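NanU sialic acid binding protein (Bacteroides fragilis, PDB 4L7T) binds sialic acid with high affinity at the outer membrane, probably passing it to a partner transporter as other SusD-like proteins do with their glycans. Local coordinates at residues L395-A398 with K399-G403; K331-R334 with D335-R339. All coordinates share one frame; numbering follows the deposited sequence.

Interaction 1 of 2, residues L395-A398 with K399-G403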
loop_
_atom_site.group_PDB
_atom_site.type_symbol
_atom_site.label_atom_id
_atom_site.label_comp_id
_atom_site.label_asym_id
_atom_site.label_seq_id
_atom_site.Cartn_x
_atom_site.Cartn_y
_atom_site.Cartn_z
ATOM N N LEU A 395 -15.659 3.350 0.105
ATOM C CA LEU A 395 -17.068 3.631 -0.147
ATOM C C LEU A 395 -17.688 4.455 1.000
ATOM O O LEU A 395 -18.371 5.462 0.701
ATOM C CB LEU A 395 -17.799 2.337 -0.423
ATOM C CG LEU A 395 -19.304 2.474 -0.653
ATOM C CD1 LEU A 395 -19.574 3.401 -1.872
ATOM C CD2 LEU A 395 -19.792 1.052 -0.937
ATOM N N ALA A 396 -17.326 4.110 2.257
ATOM C CA ALA A 396 -17.683 4.900 3.454
ATOM C C ALA A 396 -17.194 6.341 3.260
ATOM O O ALA A 396 -17.924 7.294 3.551
ATOM C CB ALA A 396 -17.039 4.279 4.714
ATOM N N GLU A 397 -15.946 6.512 2.798
ATOM C CA GLU A 397 -15.395 7.851 2.661
ATOM C C GLU A 397 -16.108 8.613 1.575
ATOM O O GLU A 397 -16.423 9.815 1.744
ATOM C CB GLU A 397 -13.930 7.717 2.315
ATOM C CG GLU A 397 -13.176 9.078 2.396
ATOM C CD GLU A 397 -11.664 8.898 2.652
ATOM O OE1 GLU A 397 -11.077 7.809 2.362
ATOM O OE2 GLU A 397 -11.039 9.829 3.195
ATOM N N ALA A 398 -16.367 7.974 0.423
ATOM C CA ALA A 398 -17.104 8.688 -0.647
ATOM C C ALA A 398 -18.498 9.112 -0.102
ATOM O O ALA A 398 -18.984 10.250 -0.419
ATOM C CB ALA A 398 -17.304 7.772 -1.875
ATOM N N LYS A 399 -19.132 8.225 0.627
ATOM C CA LYS A 399 -20.481 8.506 1.231
ATOM C C LYS A 399 -20.389 9.715 2.179
ATOM O O LYS A 399 -21.158 10.684 2.083
ATOM C CB LYS A 399 -21.058 7.283 1.933
ATOM C CG LYS A 399 -21.611 6.266 0.888
ATOM C CD LYS A 399 -22.195 5.013 1.519
ATOM C CE LYS A 399 -22.855 4.221 0.416
ATOM N NZ LYS A 399 -23.592 3.087 1.103
ATOM N N ALA A 400 -19.386 9.689 3.039
ATOM C CA ALA A 400 -19.191 10.797 4.012
ATOM C C ALA A 400 -18.935 12.105 3.306
ATOM O O ALA A 400 -19.515 13.130 3.673
ATOM C CB ALA A 400 -18.035 10.475 4.886
ATOM N N LEU A 401 -18.145 12.100 2.238
ATOM C CA LEU A 401 -17.862 13.327 1.522
ATOM C C LEU A 401 -19.102 13.907 0.795
ATOM O O LEU A 401 -19.098 15.076 0.355
ATOM C CB LEU A 401 -16.643 13.092 0.558
ATOM C CG LEU A 401 -15.352 12.883 1.327
ATOM C CD1 LEU A 401 -14.281 12.305 0.334
ATOM C CD2 LEU A 401 -14.853 14.242 1.928
ATOM N N LEU A 402 -20.053 13.017 0.513
ATOM C CA LEU A 402 -21.323 13.382 -0.143
ATOM C C LEU A 402 -22.354 13.779 0.858
ATOM O O LEU A 402 -23.480 14.110 0.451
ATOM C CB LEU A 402 -21.847 12.154 -0.936
ATOM C CG LEU A 402 -21.073 12.030 -2.235
ATOM C CD1 LEU A 402 -21.349 10.603 -2.847
ATOM C CD2 LEU A 402 -21.482 13.037 -3.284
ATOM N N GLY A 403 -22.038 13.654 2.135
ATOM C CA GLY A 403 -23.010 13.960 3.165
ATOM C C GLY A 403 -24.009 12.839 3.387
ATOM O O GLY A 403 -25.135 13.052 3.886
#
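The backbone NH of K399 meets the carbonyl of L395, with K399 N 2.9 Å from L395 O. One residue on, A400 N binds A396 O at 2.9 Å, and L401 N binds E397 O at the same length. The series weakens at L402, whose N lies 3.1 Å from A398 O at a bent 132°, a weak bond. Near this point the C-terminal end of helix 388-401 is closed by a Schellman motif: two bonds run back into the last turn while G403 takes a positive phi of 80°, a backbone angle that glycine adopts easily. The helix belongs to the region of the SusD family that is grouped with the TPR clan. A396 touches I456 of helix 452-463, and A400 touches both I456 and L453; small side chains at these two positions let the helices pack against one another. Farther out, the extended chain of K399 crosses L395, with K399 CE 4.1 Å from L395 CD1, and carries the ammonium on to a salt bridge with E409. E397 and L401 run side by side in the same direction, E397 CG 4.0 Å from L401 CD1. A chi1 of -68° puts L401 CG anti to its own carbonyl carbon and 3.3 Å from E397 O, and the branched end of L401 also packs on L218 of helix 206-223.

Interaction 2 of 2, residues K331-R334 with D335-R339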
loop_
_atom_site.group_PDB
_atom_site.type_symbol
_atom_site.label_atom_id
_atom_site.label_comp_id
_atom_site.label_asym_id
_atom_site.label_seq_id
_atom_site.Cartn_x
_atom_site.Cartn_y
_atom_site.Cartn_z
ATOM N N LYS A 331 -2.304 2.565 22.195
ATOM C CA LYS A 331 -3.231 3.637 21.792
ATOM C C LYS A 331 -4.018 3.394 20.498
ATOM O O LYS A 331 -4.792 4.258 20.133
ATOM C CB LYS A 331 -2.514 4.989 21.633
ATOM C CG LYS A 331 -2.125 5.541 23.013
ATOM C CD LYS A 331 -1.357 6.816 22.881
ATOM C CE LYS A 331 -1.206 7.400 24.274
ATOM N NZ LYS A 331 -1.160 8.871 24.157
ATOM N N ALA A 332 -3.700 2.343 19.767
ATOM C CA ALA A 332 -4.317 2.161 18.442
ATOM C C ALA A 332 -5.641 1.449 18.465
ATOM O O ALA A 332 -6.430 1.673 17.506
ATOM C CB ALA A 332 -3.392 1.451 17.502
ATOM N N PHE A 333 -5.801 0.509 19.411
ATOM C CA PHE A 333 -6.924 -0.438 19.310
ATOM C C PHE A 333 -7.707 -0.499 20.605
ATOM O O PHE A 333 -7.124 -0.552 21.667
ATOM C CB PHE A 333 -6.466 -1.869 18.939
ATOM C CG PHE A 333 -5.706 -1.946 17.653
ATOM C CD1 PHE A 333 -6.385 -2.066 16.422
ATOM C CD2 PHE A 333 -4.307 -1.896 17.653
ATOM C CE1 PHE A 333 -5.654 -2.134 15.203
ATOM C CE2 PHE A 333 -3.598 -1.955 16.457
ATOM C CZ PHE A 333 -4.258 -2.115 15.235
ATOM N N ARG A 334 -9.046 -0.551 20.476
ATOM C CA ARG A 334 -9.931 -0.879 21.630
ATOM C C ARG A 334 -9.778 -2.349 22.079
ATOM O O ARG A 334 -9.463 -3.226 21.277
ATOM C CB ARG A 334 -11.388 -0.601 21.243
ATOM C CG ARG A 334 -11.713 0.772 20.755
ATOM C CD ARG A 334 -11.360 1.953 21.705
ATOM N NE ARG A 334 -11.905 1.714 23.053
ATOM C CZ ARG A 334 -13.073 2.183 23.491
ATOM N NH1 ARG A 334 -13.855 2.950 22.718
ATOM N NH2 ARG A 334 -13.459 1.858 24.748
ATOM N N ASP A 335 -9.987 -2.681 23.372
ATOM C CA ASP A 335 -9.914 -4.080 23.776
ATOM C C ASP A 335 -10.887 -4.907 22.976
ATOM O O ASP A 335 -12.008 -4.425 22.652
ATOM C CB ASP A 335 -10.359 -4.223 25.246
ATOM C CG ASP A 335 -9.377 -3.643 26.204
ATOM O OD1 ASP A 335 -8.279 -3.177 25.806
ATOM O OD2 ASP A 335 -9.746 -3.649 27.399
ATOM N N GLY A 336 -10.452 -6.132 22.665
ATOM C CA GLY A 336 -11.284 -7.010 21.843
ATOM C C GLY A 336 -11.004 -6.981 20.353
ATOM O O GLY A 336 -11.347 -7.938 19.647
ATOM N N ASP A 337 -10.325 -5.925 19.872
ATOM C CA ASP A 337 -9.970 -5.874 18.478
ATOM C C ASP A 337 -8.877 -6.885 18.137
ATOM O O ASP A 337 -7.713 -6.720 18.512
ATOM C CB ASP A 337 -9.528 -4.417 18.131
ATOM C CG ASP A 337 -9.521 -4.110 16.605
ATOM O OD1 ASP A 337 -9.288 -5.048 15.770
ATOM O OD2 ASP A 337 -9.680 -2.920 16.295
ATOM N N THR A 338 -9.228 -7.870 17.327
ATOM C CA THR A 338 -8.302 -8.910 16.899
ATOM C C THR A 338 -7.119 -8.392 16.026
ATOM O O THR A 338 -6.112 -9.090 15.833
ATOM C CB THR A 338 -9.000 -10.038 16.105
ATOM O OG1 THR A 338 -9.542 -9.571 14.848
ATOM C CG2 THR A 338 -10.113 -10.698 16.935
ATOM N N ARG A 339 -7.263 -7.183 15.498
ATOM C CA ARG A 339 -6.255 -6.618 14.593
ATOM C C ARG A 339 -4.985 -6.215 15.356
ATOM O O ARG A 339 -3.912 -6.122 14.743
ATOM C CB ARG A 339 -6.775 -5.420 13.773
ATOM C CG ARG A 339 -8.002 -5.767 12.896
ATOM C CD ARG A 339 -8.462 -4.510 12.199
ATOM N NE ARG A 339 -9.235 -3.689 13.125
ATOM C CZ ARG A 339 -10.146 -2.758 12.803
ATOM N NH1 ARG A 339 -10.380 -2.379 11.517
ATOM N NH2 ARG A 339 -10.801 -2.079 13.752
HETATM O O HOH W 1 -10.308 -0.992 17.909
HETATM O O HOH W 2 -10.684 -0.366 24.949
HETATM O O HOH W 3 -6.957 -4.780 21.167
#
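D337 OD2 lies at the edge of the F333 ring, 3.4 Å from F333 CD1, and is gripped there by two donors. R339 NH2, from two residues on in the same segment, binds D337 OD2 at 2.9 Å on the syn side, and a water donates to D337 OD2 at 2.6 Å; that water also accepts from R334 N, tying the carboxylate to the backbone of 331-334. D337 OD1 takes R339 NE through its syn lone pair and R339 N, 3.0 Å away, on the anti side. R339 N and NH2 both stand well out of the carboxylate plane. The side-on double hold by NE and NH2 should fix the rotation of both groups. Aspartate suits this place because its two oxygens can face NE and NH2 while OD1 also takes the backbone N-H of R339. Beyond them, R339 NH1 is paired with E459 and E463. D337 CG stands anti to the backbone N (chi1 -163°), which turns the carboxylate toward the F333 ring, 83° between planes. R339 C lies over one face of that ring, toward its rim, and R339 CB is 3.8 Å from F333 CE1. G336, at phi 94°, holds a position where a side chain would jam against the preceding carbonyl. The bond from D337 N to R334 O, 3.2 Å, closes a type II beta turn from R334 to D337, and D337 OD1 then caps R339 N ahead of helix 339-343.

From the N terminus the chain comes first to interaction 2, a tight turn joining helix 328-331 to helix 339-343, which runs on into the antiparallel hairpin of strands 344-350 and 356-363. Interaction 1 comes later, at the end of helix 388-401, just before the loop to helix 407-418. Each closes only a local turn, and the two lie in series, neither nested nor crossed. The centres of interactions 1 and 2 are about 25 Å apart. The nearest atoms of interactions 1 and 2 are about 12 Å apart, so the two do not touch. Helices 407-418 and 452-463 connect them indirectly, since side chains of both contacts pack against both helices, and helices 206-223 and 227-244 add to the surroundings of interaction 1.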